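Local structure of alginate lyase (Aplysia kurodai, 5GMT) at residues Ala58-Tyr68 with Tyr255-Lys266. The protein cleaves the seaweed polysaccharide alginate as a lyase, with specificity for its polymannuronate stretches. Sequence-based numbering, arbitrary orientation.
Sequences ALRIFYEKGSY and YAAPNDCYSYFK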
ATOM      1  N   ALA A  58      -3.014   1.346 -18.250  1.00  6.80           N
ATOM      2  CA  ALA A  58      -2.915   1.387 -16.801  1.00  8.74           C
ATOM      3  C   ALA A  58      -4.253   1.248 -16.107  1.00  7.60           C
ATOM      4  O   ALA A  58      -5.287   1.635 -16.633  1.00  8.71           O
ATOM      5  CB  ALA A  58      -2.258   2.691 -16.371  1.00  5.98           C
ATOM      6  N   LEU A  59      -4.209   0.727 -14.890  1.00  7.17           N
ATOM      7  CA  LEU A  59      -5.367   0.733 -14.011  1.00  9.85           C
ATOM      8  C   LEU A  59      -5.599   2.152 -13.536  1.00  6.80           C
ATOM      9  O   LEU A  59      -4.706   2.747 -12.934  1.00  7.79           O
ATOM     10  CB  LEU A  59      -5.137  -0.208 -12.823  1.00  6.58           C
ATOM     11  CG  LEU A  59      -6.196  -0.190 -11.729  1.00  5.40           C
ATOM     12  CD1 LEU A  59      -7.526  -0.677 -12.272  1.00  8.74           C
ATOM     13  CD2 LEU A  59      -5.721  -1.045 -10.539  1.00  6.88           C
ATOM     14  N   ARG A  60      -6.773   2.719 -13.821  1.00  7.48           N
ATOM     15  CA  ARG A  60      -7.012   4.111 -13.449  1.00  7.10           C
ATOM     16  C   ARG A  60      -8.061   4.193 -12.367  1.00  6.21           C
ATOM     17  O   ARG A  60      -9.119   3.583 -12.472  1.00  6.99           O
ATOM     18  CB  ARG A  60      -7.449   4.960 -14.656  1.00  7.10           C
ATOM     19  CG  ARG A  60      -7.419   6.464 -14.370  1.00  9.21           C
ATOM     20  CD  ARG A  60      -8.089   7.296 -15.474  1.00  9.30           C
ATOM     21  NE  ARG A  60      -9.549   7.250 -15.364  1.00  6.54           N
ATOM     22  CZ  ARG A  60     -10.396   7.903 -16.161  1.00  9.79           C
ATOM     23  NH1 ARG A  60      -9.947   8.662 -17.152  1.00  9.87           N
ATOM     24  NH2 ARG A  60     -11.705   7.798 -15.956  1.00  9.03           N
ATOM     25  N   ILE A  61      -7.750   4.958 -11.329  1.00  5.99           N
ATOM     26  CA  ILE A  61      -8.671   5.189 -10.230  1.00  7.55           C
ATOM     27  C   ILE A  61      -9.073   6.659 -10.202  1.00  6.66           C
ATOM     28  O   ILE A  61      -8.215   7.549 -10.198  1.00  6.33           O
ATOM     29  CB  ILE A  61      -8.043   4.814  -8.863  1.00  8.71           C
ATOM     30  CG1 ILE A  61      -7.447   3.400  -8.900  1.00  7.33           C
ATOM     31  CG2 ILE A  61      -9.078   4.985  -7.748  1.00  7.53           C
ATOM     32  CD1 ILE A  61      -8.460   2.295  -9.201  1.00  6.09           C
ATOM     33  N   PHE A  62     -10.380   6.899 -10.158  1.00  5.15           N
ATOM     34  CA  PHE A  62     -10.936   8.235 -10.123  1.00  8.45           C
ATOM     35  C   PHE A  62     -11.391   8.596  -8.705  1.00  9.13           C
ATOM     36  O   PHE A  62     -12.106   7.824  -8.073  1.00  9.57           O
ATOM     37  CB  PHE A  62     -12.104   8.324 -11.106  1.00  6.81           C
ATOM     38  CG  PHE A  62     -12.936   9.555 -10.955  1.00  9.46           C
ATOM     39  CD1 PHE A  62     -12.360  10.810 -11.071  1.00 10.65           C
ATOM     40  CD2 PHE A  62     -14.297   9.462 -10.724  1.00  8.93           C
ATOM     41  CE1 PHE A  62     -13.124  11.955 -10.957  1.00 12.25           C
ATOM     42  CE2 PHE A  62     -15.074  10.602 -10.601  1.00 12.35           C
ATOM     43  CZ  PHE A  62     -14.487  11.849 -10.722  1.00 12.56           C
ATOM     44  N   TYR A  63     -10.944   9.752  -8.208  1.00  6.71           N
ATOM     45  CA  TYR A  63     -11.424  10.292  -6.947  1.00  7.60           C
ATOM     46  C   TYR A  63     -12.178  11.575  -7.238  1.00  9.84           C
ATOM     47  O   TYR A  63     -11.591  12.586  -7.646  1.00  8.12           O
ATOM     48  CB  TYR A  63     -10.286  10.591  -5.956  1.00  8.22           C
ATOM     49  CG  TYR A  63      -9.121   9.626  -5.956  1.00  8.04           C
ATOM     50  CD1 TYR A  63      -8.984   8.649  -4.962  1.00  8.12           C
ATOM     51  CD2 TYR A  63      -8.136   9.710  -6.935  1.00  8.42           C
ATOM     52  CE1 TYR A  63      -7.907   7.781  -4.972  1.00  6.08           C
ATOM     53  CE2 TYR A  63      -7.069   8.849  -6.955  1.00  7.40           C
ATOM     54  CZ  TYR A  63      -6.951   7.888  -5.967  1.00  8.27           C
ATOM     55  OH  TYR A  63      -5.877   7.044  -5.992  1.00  6.53           O
ATOM     56  N   GLU A  64     -13.479  11.535  -7.021  1.00  8.90           N
ATOM     57  CA  GLU A  64     -14.312  12.692  -7.258  1.00 10.40           C
ATOM     58  C   GLU A  64     -13.977  13.807  -6.277  1.00 11.95           C
ATOM     59  O   GLU A  64     -13.661  13.536  -5.122  1.00 10.07           O
ATOM     60  CB  GLU A  64     -15.769  12.290  -7.129  1.00 11.37           C
ATOM     61  CG  GLU A  64     -16.745  13.311  -7.595  1.00 14.35           C
ATOM     62  CD  GLU A  64     -17.985  12.646  -8.144  1.00 19.68           C
ATOM     63  OE1 GLU A  64     -18.371  12.981  -9.289  1.00 14.85           O
ATOM     64  OE2 GLU A  64     -18.547  11.775  -7.433  1.00 13.13           O
ATOM     65  N   LYS A  65     -14.049  15.051  -6.742  1.00  8.74           N
ATOM     66  CA  LYS A  65     -13.908  16.208  -5.865  1.00  9.07           C
ATOM     67  C   LYS A  65     -14.833  16.046  -4.671  1.00 10.32           C
ATOM     68  O   LYS A  65     -16.002  15.686  -4.832  1.00 12.22           O
ATOM     69  CB  LYS A  65     -14.222  17.498  -6.637  1.00 12.58           C
ATOM     70  CG  LYS A  65     -14.041  18.776  -5.829  1.00 11.53           C
ATOM     71  CD  LYS A  65     -14.148  20.004  -6.728  1.00 13.22           C
ATOM     72  CE  LYS A  65     -13.911  21.283  -5.918  1.00 17.39           C
ATOM     73  NZ  LYS A  65     -13.833  22.482  -6.804  1.00 25.08           N
ATOM     74  N   GLY A  66     -14.300  16.228  -3.464  1.00 10.92           N
ATOM     75  CA  GLY A  66     -15.116  16.111  -2.265  1.00 10.88           C
ATOM     76  C   GLY A  66     -15.120  14.723  -1.637  1.00 12.58           C
ATOM     77  O   GLY A  66     -15.632  14.528  -0.537  1.00 11.35           O
ATOM     78  N   SER A  67     -14.556  13.744  -2.328  1.00 10.83           N
ATOM     79  CA  SER A  67     -14.649  12.365  -1.840  1.00 10.14           C
ATOM     80  C   SER A  67     -13.604  12.064  -0.773  1.00  7.90           C
ATOM     81  O   SER A  67     -12.530  12.658  -0.737  1.00 10.69           O
ATOM     82  CB  SER A  67     -14.516  11.357  -3.000  1.00  7.52           C
ATOM     83  OG  SER A  67     -13.213  11.365  -3.548  1.00  8.51           O
ATOM     84  N   TYR A  68     -13.961  11.145   0.109  1.00  9.95           N
ATOM     85  CA  TYR A  68     -13.023  10.551   1.045  1.00 12.53           C
ATOM     86  C   TYR A  68     -13.645   9.233   1.490  1.00 11.30           C
ATOM     87  O   TYR A  68     -14.664   8.817   0.938  1.00 13.18           O
ATOM     88  CB  TYR A  68     -12.720  11.485   2.228  1.00 10.49           C
ATOM     89  CG  TYR A  68     -13.932  11.878   3.041  1.00 12.37           C
ATOM     90  CD1 TYR A  68     -14.207  11.260   4.254  1.00 14.71           C
ATOM     91  CD2 TYR A  68     -14.793  12.878   2.602  1.00 15.71           C
ATOM     92  CE1 TYR A  68     -15.311  11.622   5.008  1.00 16.12           C
ATOM     93  CE2 TYR A  68     -15.908  13.246   3.349  1.00 16.30           C
ATOM     94  CZ  TYR A  68     -16.157  12.611   4.550  1.00 25.99           C
ATOM     95  OH  TYR A  68     -17.252  12.972   5.304  1.00 27.03           O
ATOM     96  N   TYR A 255     -10.640  15.748   4.975  1.00 13.96           N
ATOM     97  CA  TYR A 255      -9.807  14.970   4.059  1.00 13.18           C
ATOM     98  C   TYR A 255     -10.372  14.923   2.640  1.00 12.31           C
ATOM     99  O   TYR A 255      -9.820  14.233   1.789  1.00  9.61           O
ATOM    100  CB  TYR A 255      -9.658  13.523   4.557  1.00 15.18           C
ATOM    101  CG  TYR A 255      -8.854  13.344   5.823  1.00  9.82           C
ATOM    102  CD1 TYR A 255      -9.454  13.452   7.070  1.00 14.93           C
ATOM    103  CD2 TYR A 255      -7.503  13.038   5.769  1.00 11.75           C
ATOM    104  CE1 TYR A 255      -8.718  13.275   8.231  1.00 17.03           C
ATOM    105  CE2 TYR A 255      -6.761  12.854   6.921  1.00 13.59           C
ATOM    106  CZ  TYR A 255      -7.379  12.978   8.147  1.00 18.35           C
ATOM    107  OH  TYR A 255      -6.645  12.808   9.294  1.00 20.89           O
ATOM    108  N   ALA A 256     -11.468  15.631   2.385  1.00 14.29           N
ATOM    109  CA  ALA A 256     -12.101  15.567   1.065  1.00 12.99           C
ATOM    110  C   ALA A 256     -11.126  15.949  -0.046  1.00 12.12           C
ATOM    111  O   ALA A 256     -10.297  16.859   0.104  1.00 11.96           O
ATOM    112  CB  ALA A 256     -13.339  16.464   1.023  1.00 13.83           C
ATOM    113  N   ALA A 257     -11.207  15.231  -1.162  1.00  9.66           N
ATOM    114  CA  ALA A 257     -10.359  15.534  -2.304  1.00 10.41           C
ATOM    115  C   ALA A 257     -10.667  16.941  -2.790  1.00 11.11           C
ATOM    116  O   ALA A 257     -11.831  17.279  -3.041  1.00 12.25           O
ATOM    117  CB  ALA A 257     -10.562  14.523  -3.418  1.00 10.36           C
ATOM    118  N   PRO A 258      -9.630  17.783  -2.880  1.00  9.44           N
ATOM    119  CA  PRO A 258      -9.841  19.164  -3.337  1.00 12.73           C
ATOM    120  C   PRO A 258     -10.235  19.226  -4.812  1.00 14.27           C
ATOM    121  O   PRO A 258     -10.956  20.142  -5.200  1.00 13.25           O
ATOM    122  CB  PRO A 258      -8.485  19.838  -3.081  1.00 12.25           C
ATOM    123  CG  PRO A 258      -7.509  18.735  -2.931  1.00 16.82           C
ATOM    124  CD  PRO A 258      -8.271  17.574  -2.351  1.00 11.67           C
ATOM    125  N   ASN A 259      -9.795  18.241  -5.596  1.00 11.06           N
ATOM    126  CA  ASN A 259     -10.054  18.201  -7.034  1.00 10.08           C
ATOM    127  C   ASN A 259     -10.660  16.881  -7.516  1.00 10.74           C
ATOM    128  O   ASN A 259     -10.481  15.835  -6.895  1.00 10.99           O
ATOM    129  CB  ASN A 259      -8.767  18.420  -7.819  1.00  9.97           C
ATOM    130  CG  ASN A 259      -7.996  19.660  -7.393  1.00 10.75           C
ATOM    131  OD1 ASN A 259      -8.567  20.677  -7.021  1.00 15.18           O
ATOM    132  ND2 ASN A 259      -6.680  19.579  -7.496  1.00 12.67           N
ATOM    133  N   ASP A 260     -11.362  16.933  -8.643  1.00 13.03           N
ATOM    134  CA  ASP A 260     -11.531  15.747  -9.458  1.00  9.02           C
ATOM    135  C   ASP A 260     -10.130  15.324  -9.889  1.00 11.27           C
ATOM    136  O   ASP A 260      -9.415  16.097 -10.530  1.00  9.80           O
ATOM    137  CB  ASP A 260     -12.422  16.023 -10.676  1.00 12.37           C
ATOM    138  CG  ASP A 260     -13.863  16.329 -10.292  1.00 11.62           C
ATOM    139  OD1 ASP A 260     -14.440  15.573  -9.488  1.00 10.77           O
ATOM    140  OD2 ASP A 260     -14.417  17.347 -10.767  1.00 17.04           O
ATOM    141  N   CYS A 261      -9.714  14.115  -9.519  1.00  8.10           N
ATOM    142  CA  CYS A 261      -8.341  13.713  -9.806  1.00  7.88           C
ATOM    143  C   CYS A 261      -8.250  12.211 -10.048  1.00  9.09           C
ATOM    144  O   CYS A 261      -9.205  11.461  -9.801  1.00  8.56           O
ATOM    145  CB  CYS A 261      -7.411  14.136  -8.664  1.00  9.04           C
ATOM    146  SG  CYS A 261      -7.903  13.466  -7.053  1.00  8.89           S
ATOM    147  N   TYR A 262      -7.095  11.786 -10.553  1.00 10.67           N
ATOM    148  CA  TYR A 262      -6.928  10.426 -11.040  1.00 10.08           C
ATOM    149  C   TYR A 262      -5.553   9.869 -10.725  1.00  9.80           C
ATOM    150  O   TYR A 262      -4.529  10.560 -10.838  1.00  9.39           O
ATOM    151  CB  TYR A 262      -7.129  10.357 -12.561  1.00  7.87           C
ATOM    152  CG  TYR A 262      -8.383  10.999 -13.091  1.00  9.24           C
ATOM    153  CD1 TYR A 262      -8.460  12.373 -13.253  1.00  8.34           C
ATOM    154  CD2 TYR A 262      -9.475  10.226 -13.474  1.00  7.00           C
ATOM    155  CE1 TYR A 262      -9.599  12.964 -13.757  1.00 10.17           C
ATOM    156  CE2 TYR A 262     -10.618  10.806 -13.985  1.00  8.42           C
ATOM    157  CZ  TYR A 262     -10.674  12.181 -14.116  1.00 10.13           C
ATOM    158  OH  TYR A 262     -11.800  12.776 -14.628  1.00 10.77           O
ATOM    159  N   SER A 263      -5.520   8.593 -10.379  1.00  7.79           N
ATOM    160  CA  SER A 263      -4.258   7.902 -10.295  1.00  7.07           C
ATOM    161  C   SER A 263      -4.233   6.793 -11.335  1.00  8.06           C
ATOM    162  O   SER A 263      -5.276   6.275 -11.734  1.00  7.74           O
ATOM    163  CB  SER A 263      -4.015   7.342  -8.886  1.00  7.11           C
ATOM    164  OG  SER A 263      -5.051   6.463  -8.478  1.00  8.90           O
ATOM    165  N   TYR A 264      -3.029   6.449 -11.772  1.00  6.33           N
ATOM    166  CA  TYR A 264      -2.814   5.411 -12.773  1.00  7.18           C
ATOM    167  C   TYR A 264      -1.761   4.446 -12.267  1.00  6.56           C
ATOM    168  O   TYR A 264      -0.720   4.878 -11.796  1.00  8.41           O
ATOM    169  CB  TYR A 264      -2.329   6.012 -14.098  1.00  9.91           C
ATOM    170  CG  TYR A 264      -3.240   7.048 -14.703  1.00  8.18           C
ATOM    171  CD1 TYR A 264      -3.396   8.300 -14.113  1.00  7.67           C
ATOM    172  CD2 TYR A 264      -3.918   6.787 -15.890  1.00  8.40           C
ATOM    173  CE1 TYR A 264      -4.234   9.264 -14.682  1.00  8.89           C
ATOM    174  CE2 TYR A 264      -4.753   7.747 -16.470  1.00  8.65           C
ATOM    175  CZ  TYR A 264      -4.900   8.974 -15.859  1.00  8.76           C
ATOM    176  OH  TYR A 264      -5.713   9.921 -16.424  1.00  9.77           O
ATOM    177  N   PHE A 265      -2.006   3.147 -12.390  1.00  6.70           N
ATOM    178  CA  PHE A 265      -1.048   2.166 -11.904  1.00  7.18           C
ATOM    179  C   PHE A 265      -0.669   1.219 -13.027  1.00  7.26           C
ATOM    180  O   PHE A 265      -1.533   0.754 -13.770  1.00  6.95           O
ATOM    181  CB  PHE A 265      -1.615   1.354 -10.730  1.00  7.50           C
ATOM    182  CG  PHE A 265      -1.974   2.177  -9.527  1.00  7.70           C
ATOM    183  CD1 PHE A 265      -3.205   2.812  -9.448  1.00  7.79           C
ATOM    184  CD2 PHE A 265      -1.098   2.274  -8.448  1.00  5.68           C
ATOM    185  CE1 PHE A 265      -3.552   3.556  -8.332  1.00  7.99           C
ATOM    186  CE2 PHE A 265      -1.436   3.023  -7.332  1.00  6.46           C
ATOM    187  CZ  PHE A 265      -2.667   3.659  -7.270  1.00  7.06           C
ATOM    188  N   LYS A 266       0.619   0.938 -13.141  1.00  6.85           N
ATOM    189  CA  LYS A 266       1.097  -0.056 -14.098  1.00  8.07           C
ATOM    190  C   LYS A 266       2.330  -0.775 -13.541  1.00 10.16           C
ATOM    191  O   LYS A 266       2.835  -0.407 -12.482  1.00  7.01           O
ATOM    192  CB  LYS A 266       1.416   0.612 -15.441  1.00  6.64           C
ATOM    193  CG  LYS A 266       2.616   1.555 -15.381  1.00  8.35           C
ATOM    194  CD  LYS A 266       2.859   2.251 -16.735  1.00 11.95           C
ATOM    195  CE  LYS A 266       4.031   3.217 -16.667  1.00 11.70           C
ATOM    196  NZ  LYS A 266       5.342   2.525 -16.366  1.00 14.27           N
TER
HETATM  197  O   HOH W   1      -7.283   8.950 -18.454  1.00 13.33           O
HETATM  198  O   HOH W   2     -11.165  21.985  -7.571  1.00 20.91           O
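Tyr63 OH is gripped by two hydroxyls: Ser263 OG, 2.7 Å away on the neighbouring strand, and Thr246 OG1 on strand 238-247. The Tyr63 ring turns its edge to Ser263 and to the carbonyl of Cys261, while Cys261 SG, oblique to the ring, is 3.8 Å from Tyr63 CD2. Ile61 CG1 and Phe265 CE1 meet on the same buried face, where Phe265 also packs edge-to-face with Phe244. Strands 58-63 and 261-266 run antiparallel, with Leu59-Phe265, Ile61-Ser263 and Tyr63-Cys261 as hydrogen-bonded pairs. They belong to one sheet and strand 238-247 to the other, so Tyr63 ties together the two layers of the beta-jelly-roll sandwich expected of polysaccharide lyase family 14. On the other face, Arg60 runs beside two tyrosines, its CG 3.8 Å from the centroid of the Tyr264 ring in a CH-pi contact. The bend at chi3 (78°) then brings one face of the guanidinium over Tyr262 CE2, the two planes 52° apart. A water bridges Arg60 NH1 and Tyr264 OH, which also bonds Glu102. Cutting Arg60 back to an alanine would probably take the CH-pi cover from Tyr264 and the guanidinium from Tyr262, and leave the bridging water without its arginine mate. Phe62 CD1 sits over a face of Tyr262, 3.4 Å from its CE2. Beyond the strands, the type II turn Glu64-Ser67 is held by Glu64 O, which accepts from both Ser67 N and Ser67 OG. The N-H of Lys65 points almost straight (176°) at Asp260 OD1, with N 2.8 Å from it and above the carboxylate plane. Gly66 N donates to Ala257 O at 2.7 Å, while Ala257 N donates to the O of the next residue along, Ser67.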